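Local coordinates for amidohydrolase 3 domain-containing protein (Pyrococcus horikoshii, PDB 3IGH) that probably hydrolyses carbon-nitrogen bonds other than peptide bonds, as a metal-dependent member of the amidohydrolase family whose substrate is not known, at residues R192-L197 with L227-F232; V323-F328 with E349-L354; G100-G105 with D126-I131; T13-L18 with D438-Y443. All blocks are in the same frame, centred on the assembly; numbering follows the deposited sequence.

Overall arrangement
The four contacts span an amidohydrolase of the TIM-barrel class. Contact 3 closes first along the sequence, then contact 1, then contact 2, all nested inside the long loop closed by contact 4. Contact 1, where helix 183-199 meets the lead-in to strand 230-235, lies nearest the chain centre; contact 2, about 32 Å away between centres, pairs helices 318-331 and 345-354. Contact 3, in a separate mixed sheet, lies across the chain's centre from contacts 2 and 4, with centres about 44 and 43 Å away. Contacts 1 and 4 reach the same system of strands through 230-235 and 10-14. Contact 4 joins regions near both chain ends; the others lie inside the amidohydrolase range.

Contact 1: residues R192-L197 with L227-F232; sequences RAQEHL and LSINVF. With SO4 (sulfate ion), chain J.
Gln194 turns its CG between its own backbone N and carbonyl carbon (chi1 68°) and then runs extended, which carries its amide from helix 183-199 to the loop at Leu227-Ile229. The contact is thus packing of a helix on the loop that leads into a parallel strand, 230-235, in the TIM-barrel type of fold expected of an amidohydrolase. OE1 of Gln194 accepts a nearly straight bond from Ser228 N (2.9 Å, 170° at the hydrogen), the donor standing above the carbonyl plane. The other end of the amide, NE2, donates to the carbonyl of Lys226, so the one side chain grips the loop backbone twice. A glutamine suits this buried place because it offers an acceptor and a donor together. A leucine here would probably leave Ser228 N and the Lys226 carbonyl without their mates and free the loop to shift. Away from this contact, His196 NE2 donates to O4 of a sulfate, probably from the crystallisation liquor, which Ala406 N also binds. Nearer the helix backbone the contact becomes apolar: Ile229, with CG1 set between N and the carbonyl carbon, sends CD1 to Gln194 CB at 3.8 Å and to Leu197 CD1 at 4.2 Å.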
loop_
_atom_site.group_PDB
_atom_site.type_symbol
_atom_site.label_atom_id
_atom_site.label_comp_id
_atom_site.label_asym_id
_atom_site.label_seq_id
_atom_site.Cartn_x
_atom_site.Cartn_y
_atom_site.Cartn_z
ATOM N N ARG A 192 16.994 -13.927 1.718
ATOM C CA ARG A 192 17.449 -15.201 2.181
ATOM C C ARG A 192 16.403 -15.932 2.998
ATOM O O ARG A 192 16.162 -17.074 2.794
ATOM C CB ARG A 192 18.773 -15.087 2.892
ATOM C CG ARG A 192 19.275 -16.355 3.477
ATOM C CD ARG A 192 20.434 -16.983 2.720
ATOM N NE ARG A 192 20.622 -18.388 3.077
ATOM C CZ ARG A 192 19.703 -19.329 2.876
ATOM N NH1 ARG A 192 18.549 -19.010 2.297
ATOM N NH2 ARG A 192 19.930 -20.582 3.247
ATOM N N ALA A 193 15.779 -15.232 3.915
ATOM C CA ALA A 193 14.723 -15.814 4.739
ATOM C C ALA A 193 13.522 -16.313 3.941
ATOM O O ALA A 193 13.070 -17.440 4.152
ATOM C CB ALA A 193 14.271 -14.812 5.821
ATOM N N GLN A 194 13.011 -15.496 3.017
ATOM C CA GLN A 194 11.830 -15.895 2.249
ATOM C C GLN A 194 12.076 -17.105 1.341
ATOM O O GLN A 194 11.172 -17.912 1.157
ATOM C CB GLN A 194 11.226 -14.726 1.455
ATOM C CG GLN A 194 12.106 -14.215 0.308
ATOM C CD GLN A 194 11.468 -13.114 -0.523
ATOM O OE1 GLN A 194 10.341 -12.696 -0.262
ATOM N NE2 GLN A 194 12.189 -12.648 -1.547
ATOM N N GLU A 195 13.286 -17.231 0.792
ATOM C CA GLU A 195 13.610 -18.389 -0.050
ATOM C C GLU A 195 13.713 -19.664 0.789
ATOM O O GLU A 195 13.293 -20.728 0.346
ATOM C CB GLU A 195 14.850 -18.146 -0.933
ATOM C CG GLU A 195 16.200 -18.041 -0.236
ATOM C CD GLU A 195 17.319 -17.535 -1.154
ATOM O OE1 GLU A 195 18.501 -17.870 -0.895
ATOM O OE2 GLU A 195 17.018 -16.801 -2.124
ATOM N N HIS A 196 14.230 -19.524 2.013
ATOM C CA HIS A 196 14.269 -20.601 3.001
ATOM C C HIS A 196 12.859 -21.056 3.370
ATOM O O HIS A 196 12.567 -22.261 3.390
ATOM C CB HIS A 196 15.033 -20.114 4.240
ATOM C CG HIS A 196 15.188 -21.146 5.316
ATOM N ND1 HIS A 196 16.138 -22.144 5.261
ATOM C CD2 HIS A 196 14.538 -21.311 6.493
ATOM C CE1 HIS A 196 16.056 -22.889 6.348
ATOM N NE2 HIS A 196 15.094 -22.404 7.114
ATOM N N LEU A 197 11.972 -20.093 3.632
ATOM C CA LEU A 197 10.586 -20.399 3.993
ATOM C C LEU A 197 9.812 -21.011 2.838
ATOM O O LEU A 197 9.081 -21.983 3.027
ATOM C CB LEU A 197 9.860 -19.141 4.513
ATOM C CG LEU A 197 10.415 -18.676 5.861
ATOM C CD1 LEU A 197 10.034 -17.231 6.129
ATOM C CD2 LEU A 197 9.965 -19.592 7.009
ATOM N N LEU A 227 9.234 -9.796 -3.571
ATOM C CA LEU A 227 8.668 -10.496 -2.407
ATOM C C LEU A 227 7.970 -11.769 -2.876
ATOM O O LEU A 227 6.987 -11.714 -3.612
ATOM C CB LEU A 227 7.667 -9.612 -1.653
ATOM C CG LEU A 227 8.016 -8.773 -0.427
ATOM C CD1 LEU A 227 6.722 -8.295 0.200
ATOM C CD2 LEU A 227 8.855 -9.515 0.610
ATOM N N SER A 228 8.473 -12.920 -2.445
ATOM C CA SER A 228 7.994 -14.184 -2.980
ATOM C C SER A 228 6.993 -14.886 -2.060
ATOM O O SER A 228 6.460 -15.942 -2.405
ATOM C CB SER A 228 9.183 -15.099 -3.282
ATOM O OG SER A 228 9.894 -15.394 -2.095
ATOM N N ILE A 229 6.751 -14.295 -0.887
ATOM C CA ILE A 229 5.784 -14.808 0.082
ATOM C C ILE A 229 4.895 -13.645 0.551
ATOM O O ILE A 229 5.287 -12.481 0.454
ATOM C CB ILE A 229 6.485 -15.451 1.328
ATOM C CG1 ILE A 229 7.405 -14.437 2.027
ATOM C CG2 ILE A 229 7.232 -16.750 0.937
ATOM C CD1 ILE A 229 7.951 -14.866 3.412
ATOM N N ASN A 230 3.704 -13.967 1.050
ATOM C CA ASN A 230 2.840 -12.963 1.661
ATOM C C ASN A 230 3.389 -12.547 3.020
ATOM O O ASN A 230 3.724 -13.391 3.851
ATOM C CB ASN A 230 1.402 -13.481 1.783
ATOM C CG ASN A 230 0.846 -13.961 0.454
ATOM O OD1 ASN A 230 0.853 -13.224 -0.537
ATOM N ND2 ASN A 230 0.373 -15.205 0.421
ATOM N N VAL A 231 3.526 -11.242 3.222
ATOM C CA VAL A 231 4.101 -10.712 4.451
ATOM C C VAL A 231 3.103 -9.770 5.118
ATOM O O VAL A 231 2.748 -8.734 4.556
ATOM C CB VAL A 231 5.433 -9.971 4.180
ATOM C CG1 VAL A 231 6.001 -9.371 5.479
ATOM C CG2 VAL A 231 6.458 -10.903 3.518
ATOM N N PHE A 232 2.669 -10.129 6.322
ATOM C CA PHE A 232 1.823 -9.261 7.129
ATOM C C PHE A 232 2.715 -8.589 8.183
ATOM O O PHE A 232 3.101 -9.207 9.184
ATOM C CB PHE A 232 0.648 -10.061 7.729
ATOM C CG PHE A 232 -0.332 -10.544 6.685
ATOM C CD1 PHE A 232 -1.507 -9.833 6.437
ATOM C CD2 PHE A 232 -0.048 -11.672 5.899
ATOM C CE1 PHE A 232 -2.396 -10.242 5.440
ATOM C CE2 PHE A 232 -0.933 -12.099 4.900
ATOM C CZ PHE A 232 -2.109 -11.375 4.669
HETATM S S SO4 J . 16.341 -23.019 10.635
HETATM O O1 SO4 J . 17.320 -23.242 9.578
HETATM O O2 SO4 J . 16.415 -24.117 11.592
HETATM O O3 SO4 J . 16.626 -21.762 11.320
HETATM O O4 SO4 J . 15.009 -22.974 10.048
#

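Contact 2: residues V323-F328 with E349-L354; sequences VALDVF and ERVKNL
Arg350 meets helix 318-331 with a chain stretched from CG to NE, CG lying anti to the backbone N (chi1 -166°), and so spans the gap to Asp326. There it forms a salt bridge in which NH1 donates to Asp326 OD1 at 2.7 Å, close to the guanidinium plane and onto the anti lone pair, while NH2 adds a weak bond to the same oxygen. One guanidinium face lies against Leu325 CB, 3.5 Å from the plane. Further salt bridges join Arg350 NH1 to Glu329 and Asp326 OD2 to Arg294. A methionine in place of Arg350 would probably leave Asp326 OD1 and Glu329 without this positive partner. Val351 follows with CG2 against Leu325 CD1 at 4.2 Å. Here two helices run side by side in nearly the same sense, as neighbours around a TIM barrel do; the axes of 323-328 and 349-354 approach to 10.9 Å and cross at 23°. One turn on from Arg350, Leu354 reaches back with CD1 to Leu325 CD2 at 3.9 Å, its branched end suited to packing beside the Leu325 side chain.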
loop_
_atom_site.group_PDB
_atom_site.type_symbol
_atom_site.label_atom_id
_atom_site.label_comp_id
_atom_site.label_asym_id
_atom_site.label_seq_id
_atom_site.Cartn_x
_atom_site.Cartn_y
_atom_site.Cartn_z
ATOM N N VAL A 323 -2.696 -8.520 32.013
ATOM C CA VAL A 323 -2.375 -7.184 31.530
ATOM C C VAL A 323 -2.793 -7.022 30.064
ATOM O O VAL A 323 -3.452 -6.044 29.715
ATOM C CB VAL A 323 -0.867 -6.861 31.717
ATOM C CG1 VAL A 323 -0.485 -5.525 31.070
ATOM C CG2 VAL A 323 -0.499 -6.862 33.199
ATOM N N ALA A 324 -2.432 -7.992 29.221
ATOM C CA ALA A 324 -2.818 -7.967 27.802
ATOM C C ALA A 324 -4.325 -7.977 27.638
ATOM O O ALA A 324 -4.872 -7.210 26.830
ATOM C CB ALA A 324 -2.190 -9.142 27.027
ATOM N N LEU A 325 -5.002 -8.824 28.414
ATOM C CA LEU A 325 -6.454 -8.905 28.332
ATOM C C LEU A 325 -7.121 -7.606 28.836
ATOM O O LEU A 325 -8.140 -7.190 28.287
ATOM C CB LEU A 325 -6.990 -10.149 29.057
ATOM C CG LEU A 325 -6.617 -11.528 28.468
ATOM C CD1 LEU A 325 -7.062 -12.660 29.382
ATOM C CD2 LEU A 325 -7.189 -11.734 27.076
ATOM N N ASP A 326 -6.512 -6.960 29.834
ATOM C CA ASP A 326 -6.968 -5.649 30.334
ATOM C C ASP A 326 -6.930 -4.587 29.229
ATOM O O ASP A 326 -7.872 -3.802 29.085
ATOM C CB ASP A 326 -6.115 -5.179 31.524
ATOM C CG ASP A 326 -6.465 -5.885 32.835
ATOM O OD1 ASP A 326 -7.451 -6.640 32.885
ATOM O OD2 ASP A 326 -5.734 -5.683 33.826
ATOM N N VAL A 327 -5.853 -4.592 28.438
ATOM C CA VAL A 327 -5.684 -3.658 27.322
ATOM C C VAL A 327 -6.790 -3.855 26.285
ATOM O O VAL A 327 -7.452 -2.892 25.878
ATOM C CB VAL A 327 -4.269 -3.778 26.683
ATOM C CG1 VAL A 327 -4.120 -2.859 25.478
ATOM C CG2 VAL A 327 -3.208 -3.430 27.714
ATOM N N PHE A 328 -7.022 -5.110 25.896
ATOM C CA PHE A 328 -8.056 -5.427 24.917
ATOM C C PHE A 328 -9.492 -5.173 25.424
ATOM O O PHE A 328 -10.369 -4.752 24.653
ATOM C CB PHE A 328 -7.864 -6.857 24.359
ATOM C CG PHE A 328 -6.617 -7.008 23.489
ATOM C CD1 PHE A 328 -6.169 -5.955 22.695
ATOM C CD2 PHE A 328 -5.912 -8.210 23.456
ATOM C CE1 PHE A 328 -5.034 -6.089 21.888
ATOM C CE2 PHE A 328 -4.775 -8.355 22.657
ATOM C CZ PHE A 328 -4.335 -7.302 21.873
ATOM N N GLU A 349 -12.050 -18.462 30.060
ATOM C CA GLU A 349 -13.348 -17.839 29.806
ATOM C C GLU A 349 -13.197 -16.365 29.417
ATOM O O GLU A 349 -13.971 -15.847 28.609
ATOM C CB GLU A 349 -14.269 -17.990 31.026
ATOM C CG GLU A 349 -15.763 -17.737 30.752
ATOM C CD GLU A 349 -16.403 -18.765 29.811
ATOM O OE1 GLU A 349 -17.381 -18.406 29.121
ATOM O OE2 GLU A 349 -15.939 -19.928 29.758
ATOM N N ARG A 350 -12.194 -15.697 29.982
ATOM C CA ARG A 350 -11.937 -14.300 29.635
ATOM C C ARG A 350 -11.434 -14.174 28.194
ATOM O O ARG A 350 -11.893 -13.303 27.449
ATOM C CB ARG A 350 -10.966 -13.652 30.617
ATOM C CG ARG A 350 -10.955 -12.147 30.493
ATOM C CD ARG A 350 -10.175 -11.481 31.585
ATOM N NE ARG A 350 -10.210 -10.038 31.383
ATOM C CZ ARG A 350 -9.261 -9.197 31.772
ATOM N NH1 ARG A 350 -9.404 -7.896 31.542
ATOM N NH2 ARG A 350 -8.175 -9.650 32.393
ATOM N N VAL A 351 -10.529 -15.073 27.802
ATOM C CA VAL A 351 -10.078 -15.189 26.402
ATOM C C VAL A 351 -11.280 -15.373 25.464
ATOM O O VAL A 351 -11.408 -14.670 24.452
ATOM C CB VAL A 351 -9.029 -16.337 26.231
ATOM C CG1 VAL A 351 -8.877 -16.754 24.768
ATOM C CG2 VAL A 351 -7.669 -15.914 26.811
ATOM N N LYS A 352 -12.174 -16.288 25.835
ATOM C CA LYS A 352 -13.395 -16.556 25.071
ATOM C C LYS A 352 -14.274 -15.312 24.939
ATOM O O LYS A 352 -14.694 -14.958 23.833
ATOM C CB LYS A 352 -14.193 -17.697 25.714
ATOM C CG LYS A 352 -15.419 -18.124 24.917
ATOM C CD LYS A 352 -16.146 -19.268 25.592
ATOM C CE LYS A 352 -17.242 -19.819 24.697
ATOM N NZ LYS A 352 -17.825 -21.071 25.258
ATOM N N ASN A 353 -14.522 -14.649 26.067
ATOM C CA ASN A 353 -15.407 -13.488 26.110
ATOM C C ASN A 353 -14.901 -12.279 25.335
ATOM O O ASN A 353 -15.691 -11.561 24.725
ATOM C CB ASN A 353 -15.716 -13.111 27.560
ATOM C CG ASN A 353 -16.611 -14.141 28.253
ATOM O OD1 ASN A 353 -17.336 -14.896 27.599
ATOM N ND2 ASN A 353 -16.552 -14.178 29.581
ATOM N N LEU A 354 -13.585 -12.067 25.341
ATOM C CA LEU A 354 -12.986 -10.932 24.631
ATOM C C LEU A 354 -12.735 -11.216 23.159
ATOM O O LEU A 354 -12.355 -10.315 22.408
ATOM C CB LEU A 354 -11.686 -10.478 25.316
ATOM C CG LEU A 354 -11.831 -9.908 26.731
ATOM C CD1 LEU A 354 -10.476 -9.679 27.378
ATOM C CD2 LEU A 354 -12.634 -8.621 26.727
#

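Contact 3: residues G100-G105 with D126-I131; sequences GRIIFG and DKPVFI. With SO4 (sulfate ion), chain M.
Phe104 and Phe130, cross-strand partners, slant across each other, Phe104 CD1 coming within 4.0 Å of Phe130 CB. The two rings leave their strands differently: Phe104 CG lies beside its backbone N (chi1 -72°), whereas Phe130 CG is anti to its own (chi1 -174°). Ile102 lays CG2 over one face of the Phe104 ring, toward its rim, and crosses Pro128 at about a right angle, CG2 to CB 4.1 Å. From the other face of the sheet Ile103 sets CB against Val129 CG2, and its CD1 meets the methylenes of Lys127, whose long chain serves as both apolar cover and charge carrier. Lys127 ends by donating from NZ to Gly100 O at 2.9 Å, and a sulfate, probably from the crystallisation liquor, sits by NZ and Gly100 N. Between these two layers of side chains, the parallel strands are joined by Ile103 N to Pro128 O (2.8 Å), Phe130 N to Ile103 O (3.0 Å) and Gly105 N to Phe130 O (3.0 Å). Gly105 suits its place because a side chain there would run into Ile131 CG2. The pair, strands 103-108 and 129-133, lies within a mixed sheet, flanked by strand 80-81 and strand 138-141; helices 166-180 and 143-149 pack on the phenylalanine face, and helix 88-96 on the face of Ile103, Val129 and Ile131.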
loop_
_atom_site.group_PDB
_atom_site.type_symbol
_atom_site.label_atom_id
_atom_site.label_comp_id
_atom_site.label_asym_id
_atom_site.label_seq_id
_atom_site.Cartn_x
_atom_site.Cartn_y
_atom_site.Cartn_z
ATOM N N GLY A 100 31.219 -11.778 4.382
ATOM C CA GLY A 100 30.503 -10.522 4.549
ATOM C C GLY A 100 31.293 -9.417 5.225
ATOM O O GLY A 100 32.406 -9.638 5.713
ATOM N N ARG A 101 30.683 -8.234 5.245
ATOM C CA ARG A 101 31.279 -7.031 5.814
ATOM C C ARG A 101 31.547 -7.193 7.311
ATOM O O ARG A 101 32.646 -6.900 7.793
ATOM C CB ARG A 101 30.328 -5.864 5.572
ATOM C CG ARG A 101 30.934 -4.479 5.627
ATOM C CD ARG A 101 29.949 -3.457 5.055
ATOM N NE ARG A 101 28.824 -3.182 5.956
ATOM C CZ ARG A 101 27.596 -3.687 5.835
ATOM N NH1 ARG A 101 27.285 -4.527 4.843
ATOM N NH2 ARG A 101 26.670 -3.350 6.725
ATOM N N ILE A 102 30.536 -7.660 8.036
ATOM C CA ILE A 102 30.637 -7.876 9.473
ATOM C C ILE A 102 30.401 -9.355 9.705
ATOM O O ILE A 102 29.482 -9.934 9.119
ATOM C CB ILE A 102 29.577 -7.061 10.240
ATOM C CG1 ILE A 102 29.764 -5.570 9.981
ATOM C CG2 ILE A 102 29.657 -7.312 11.737
ATOM C CD1 ILE A 102 28.479 -4.859 9.888
ATOM N N ILE A 103 31.240 -9.964 10.540
ATOM C CA ILE A 103 31.109 -11.379 10.852
ATOM C C ILE A 103 30.300 -11.540 12.129
ATOM O O ILE A 103 30.760 -11.197 13.220
ATOM C CB ILE A 103 32.488 -12.084 10.969
ATOM C CG1 ILE A 103 33.351 -11.815 9.721
ATOM C CG2 ILE A 103 32.308 -13.585 11.209
ATOM C CD1 ILE A 103 32.722 -12.241 8.381
ATOM N N PHE A 104 29.076 -12.035 11.970
ATOM C CA PHE A 104 28.192 -12.313 13.095
ATOM C C PHE A 104 28.246 -13.809 13.392
ATOM O O PHE A 104 28.229 -14.632 12.477
ATOM C CB PHE A 104 26.747 -11.898 12.780
ATOM C CG PHE A 104 26.523 -10.408 12.737
ATOM C CD1 PHE A 104 26.457 -9.663 13.913
ATOM C CD2 PHE A 104 26.343 -9.755 11.520
ATOM C CE1 PHE A 104 26.234 -8.284 13.877
ATOM C CE2 PHE A 104 26.118 -8.376 11.471
ATOM C CZ PHE A 104 26.064 -7.641 12.654
ATOM N N GLY A 105 28.320 -14.148 14.673
ATOM C CA GLY A 105 28.345 -15.535 15.094
ATOM C C GLY A 105 27.418 -15.769 16.265
ATOM O O GLY A 105 26.976 -14.820 16.916
ATOM N N ASP A 126 40.284 -9.903 10.574
ATOM C CA ASP A 126 40.476 -8.546 10.044
ATOM C C ASP A 126 39.161 -7.865 9.619
ATOM O O ASP A 126 39.116 -7.092 8.655
ATOM C CB ASP A 126 41.492 -8.580 8.888
ATOM C CG ASP A 126 42.108 -7.212 8.593
ATOM O OD1 ASP A 126 42.430 -6.466 9.548
ATOM O OD2 ASP A 126 42.262 -6.886 7.395
ATOM N N LYS A 127 38.092 -8.163 10.355
ATOM C CA LYS A 127 36.746 -7.657 10.079
ATOM C C LYS A 127 36.072 -7.377 11.419
ATOM O O LYS A 127 36.498 -7.929 12.445
ATOM C CB LYS A 127 35.936 -8.695 9.291
ATOM C CG LYS A 127 36.329 -8.843 7.827
ATOM C CD LYS A 127 35.493 -9.900 7.130
ATOM C CE LYS A 127 35.802 -9.957 5.640
ATOM N NZ LYS A 127 34.890 -10.898 4.928
ATOM N N PRO A 128 35.037 -6.509 11.435
ATOM C CA PRO A 128 34.254 -6.405 12.671
ATOM C C PRO A 128 33.615 -7.763 12.973
ATOM O O PRO A 128 33.077 -8.412 12.067
ATOM C CB PRO A 128 33.182 -5.359 12.329
ATOM C CG PRO A 128 33.746 -4.606 11.163
ATOM C CD PRO A 128 34.529 -5.602 10.388
ATOM N N VAL A 129 33.749 -8.197 14.224
ATOM C CA VAL A 129 33.257 -9.498 14.692
ATOM C C VAL A 129 32.383 -9.261 15.909
ATOM O O VAL A 129 32.778 -8.554 16.830
ATOM C CB VAL A 129 34.431 -10.463 15.070
ATOM C CG1 VAL A 129 33.920 -11.726 15.780
ATOM C CG2 VAL A 129 35.199 -10.863 13.840
ATOM N N PHE A 130 31.187 -9.849 15.899
ATOM C CA PHE A 130 30.265 -9.776 17.022
ATOM C C PHE A 130 29.707 -11.188 17.232
ATOM O O PHE A 130 29.056 -11.736 16.338
ATOM C CB PHE A 130 29.143 -8.785 16.696
ATOM C CG PHE A 130 28.200 -8.524 17.841
ATOM C CD1 PHE A 130 28.473 -7.520 18.757
ATOM C CD2 PHE A 130 27.029 -9.269 17.991
ATOM C CE1 PHE A 130 27.613 -7.257 19.809
ATOM C CE2 PHE A 130 26.161 -9.015 19.048
ATOM C CZ PHE A 130 26.449 -8.002 19.954
ATOM N N ILE A 131 29.987 -11.795 18.384
ATOM C CA ILE A 131 29.594 -13.204 18.597
ATOM C C ILE A 131 28.727 -13.427 19.830
ATOM O O ILE A 131 29.137 -13.167 20.964
ATOM C CB ILE A 131 30.798 -14.202 18.553
ATOM C CG1 ILE A 131 31.881 -13.854 19.590
ATOM C CG2 ILE A 131 31.397 -14.258 17.154
ATOM C CD1 ILE A 131 32.887 -14.989 19.834
HETATM S S SO4 M . 33.628 -11.300 1.784
HETATM O O1 SO4 M . 34.856 -11.044 1.037
HETATM O O2 SO4 M . 33.841 -12.418 2.697
HETATM O O3 SO4 M . 33.269 -10.109 2.547
HETATM O O4 SO4 M . 32.547 -11.631 0.858
#

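Contact 4: residues T13-L18 with D438-Y443; sequences TSFNPL and DALHSY. With SO4 (sulfate ion), chain N.
Asn16 ND2 donates to Asp438 OD1 at 2.8 Å, a fairly straight bond (156° at the hydrogen) that leaves in the plane of the amide but meets the carboxylate from above its plane, the two flat groups standing at right angles. With CG beside the backbone N (chi1 -76°), the Asn16 amide points to Asp438, while CB rests over one face of the His441 ring, 3.6 Å from the centroid: a CH-pi contact. In the plane of that ring, ND1 holds a water at 2.8 Å, which also accepts from Phe15 N, so an edge of the histidine is tied to the loop backbone. A second CH-pi contact has Leu440 CB over the centre of the Phe15 ring at 3.8 Å; the flat aromatic offers the methylene a broad apolar surface. The loop follows strand 10-14, with a classic beta bulge at Thr13 and Ser14, and lies against helix 436-450 of the amidohydrolase region. Amide and water hydrogen bonds with CH-pi packing thus join the N-terminal region to the helix. An asparagine suits this place because both ends of its amide are used: ND2 gives to Asp438 and OD1 receives from Lys437 NZ, which fixes which way the amide is flipped.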
loop_
_atom_site.group_PDB
_atom_site.type_symbol
_atom_site.label_atom_id
_atom_site.label_comp_id
_atom_site.label_asym_id
_atom_site.label_seq_id
_atom_site.Cartn_x
_atom_site.Cartn_y
_atom_site.Cartn_z
ATOM N N THR A 13 -8.941 -28.861 0.432
ATOM C CA THR A 13 -9.292 -27.448 0.385
ATOM C C THR A 13 -9.502 -26.884 1.776
ATOM O O THR A 13 -9.447 -25.674 1.964
ATOM C CB THR A 13 -10.566 -27.170 -0.456
ATOM O OG1 THR A 13 -11.717 -27.703 0.211
ATOM C CG2 THR A 13 -10.440 -27.768 -1.860
ATOM N N SER A 14 -9.754 -27.768 2.740
ATOM C CA SER A 14 -10.028 -27.371 4.121
ATOM C C SER A 14 -9.714 -28.552 5.035
ATOM O O SER A 14 -9.846 -29.709 4.623
ATOM C CB SER A 14 -11.497 -26.952 4.261
ATOM O OG SER A 14 -11.801 -26.549 5.576
ATOM N N PHE A 15 -9.282 -28.265 6.261
ATOM C CA PHE A 15 -8.955 -29.328 7.218
ATOM C C PHE A 15 -10.004 -29.451 8.327
ATOM O O PHE A 15 -10.333 -30.563 8.742
ATOM C CB PHE A 15 -7.552 -29.138 7.810
ATOM C CG PHE A 15 -6.437 -29.430 6.844
ATOM C CD1 PHE A 15 -6.190 -30.733 6.410
ATOM C CD2 PHE A 15 -5.621 -28.405 6.381
ATOM C CE1 PHE A 15 -5.160 -31.006 5.511
ATOM C CE2 PHE A 15 -4.578 -28.672 5.482
ATOM C CZ PHE A 15 -4.351 -29.971 5.050
ATOM N N ASN A 16 -10.499 -28.311 8.807
ATOM C CA ASN A 16 -11.630 -28.248 9.735
ATOM C C ASN A 16 -12.716 -27.359 9.132
ATOM O O ASN A 16 -12.610 -26.135 9.211
ATOM C CB ASN A 16 -11.211 -27.657 11.090
ATOM C CG ASN A 16 -10.439 -28.633 11.962
ATOM O OD1 ASN A 16 -10.164 -29.770 11.573
ATOM N ND2 ASN A 16 -10.087 -28.185 13.164
ATOM N N PRO A 17 -13.756 -27.955 8.510
ATOM C CA PRO A 17 -14.049 -29.378 8.298
ATOM C C PRO A 17 -13.211 -29.956 7.165
ATOM O O PRO A 17 -12.744 -29.208 6.308
ATOM C CB PRO A 17 -15.531 -29.380 7.884
ATOM C CG PRO A 17 -16.006 -27.957 8.001
ATOM C CD PRO A 17 -14.794 -27.104 7.903
ATOM N N LEU A 18 -13.007 -31.267 7.164
ATOM C CA LEU A 18 -12.207 -31.879 6.117
ATOM C C LEU A 18 -12.967 -31.863 4.792
ATOM O O LEU A 18 -14.072 -32.395 4.701
ATOM C CB LEU A 18 -11.796 -33.300 6.500
ATOM C CG LEU A 18 -10.812 -33.973 5.538
ATOM C CD1 LEU A 18 -9.403 -33.398 5.686
ATOM C CD2 LEU A 18 -10.807 -35.465 5.783
ATOM N N ASP A 438 -6.237 -31.050 13.133
ATOM C CA ASP A 438 -6.320 -29.797 13.880
ATOM C C ASP A 438 -5.009 -29.015 13.850
ATOM O O ASP A 438 -5.026 -27.784 13.872
ATOM C CB ASP A 438 -6.731 -30.043 15.331
ATOM C CG ASP A 438 -8.182 -30.470 15.472
ATOM O OD1 ASP A 438 -8.942 -30.404 14.484
ATOM O OD2 ASP A 438 -8.568 -30.876 16.586
ATOM N N ALA A 439 -3.884 -29.727 13.822
ATOM C CA ALA A 439 -2.576 -29.087 13.688
ATOM C C ALA A 439 -2.410 -28.412 12.325
ATOM O O ALA A 439 -1.945 -27.264 12.250
ATOM C CB ALA A 439 -1.441 -30.091 13.952
ATOM N N LEU A 440 -2.801 -29.111 11.253
ATOM C CA LEU A 440 -2.716 -28.548 9.904
ATOM C C LEU A 440 -3.687 -27.392 9.697
ATOM O O LEU A 440 -3.344 -26.409 9.047
ATOM C CB LEU A 440 -2.887 -29.630 8.821
ATOM C CG LEU A 440 -1.793 -30.710 8.843
ATOM C CD1 LEU A 440 -2.009 -31.727 7.723
ATOM C CD2 LEU A 440 -0.368 -30.126 8.775
ATOM N N HIS A 441 -4.882 -27.506 10.270
ATOM C CA HIS A 441 -5.845 -26.408 10.263
ATOM C C HIS A 441 -5.280 -25.155 10.945
ATOM O O HIS A 441 -5.418 -24.047 10.417
ATOM C CB HIS A 441 -7.152 -26.833 10.942
ATOM C CG HIS A 441 -8.128 -25.711 11.135
ATOM N ND1 HIS A 441 -8.980 -25.285 10.135
ATOM C CD2 HIS A 441 -8.393 -24.934 12.211
ATOM C CE1 HIS A 441 -9.726 -24.294 10.589
ATOM N NE2 HIS A 441 -9.388 -24.061 11.846
ATOM N N SER A 442 -4.649 -25.337 12.110
ATOM C CA SER A 442 -4.083 -24.223 12.873
ATOM C C SER A 442 -2.929 -23.552 12.142
ATOM O O SER A 442 -2.759 -22.336 12.226
ATOM C CB SER A 442 -3.633 -24.682 14.262
ATOM O OG SER A 442 -4.734 -25.131 15.032
ATOM N N TYR A 443 -2.175 -24.351 11.388
ATOM C CA TYR A 443 -1.010 -23.883 10.654
ATOM C C TYR A 443 -1.348 -23.338 9.253
ATOM O O TYR A 443 -0.459 -22.947 8.492
ATOM C CB TYR A 443 -0.021 -25.034 10.528
ATOM C CG TYR A 443 1.429 -24.677 10.767
ATOM C CD1 TYR A 443 2.302 -25.622 11.293
ATOM C CD2 TYR A 443 1.936 -23.411 10.461
ATOM C CE1 TYR A 443 3.639 -25.327 11.510
ATOM C CE2 TYR A 443 3.281 -23.100 10.684
ATOM C CZ TYR A 443 4.130 -24.069 11.211
ATOM O OH TYR A 443 5.469 -23.793 11.434
HETATM S S SO4 N . -15.014 -33.114 9.603
HETATM O O1 SO4 N . -15.621 -34.416 9.866
HETATM O O2 SO4 N . -13.570 -33.223 9.776
HETATM O O3 SO4 N . -15.309 -32.717 8.231
HETATM O O4 SO4 N . -15.554 -32.120 10.527
HETATM O O HOH W 1 -8.962 -25.730 7.356
#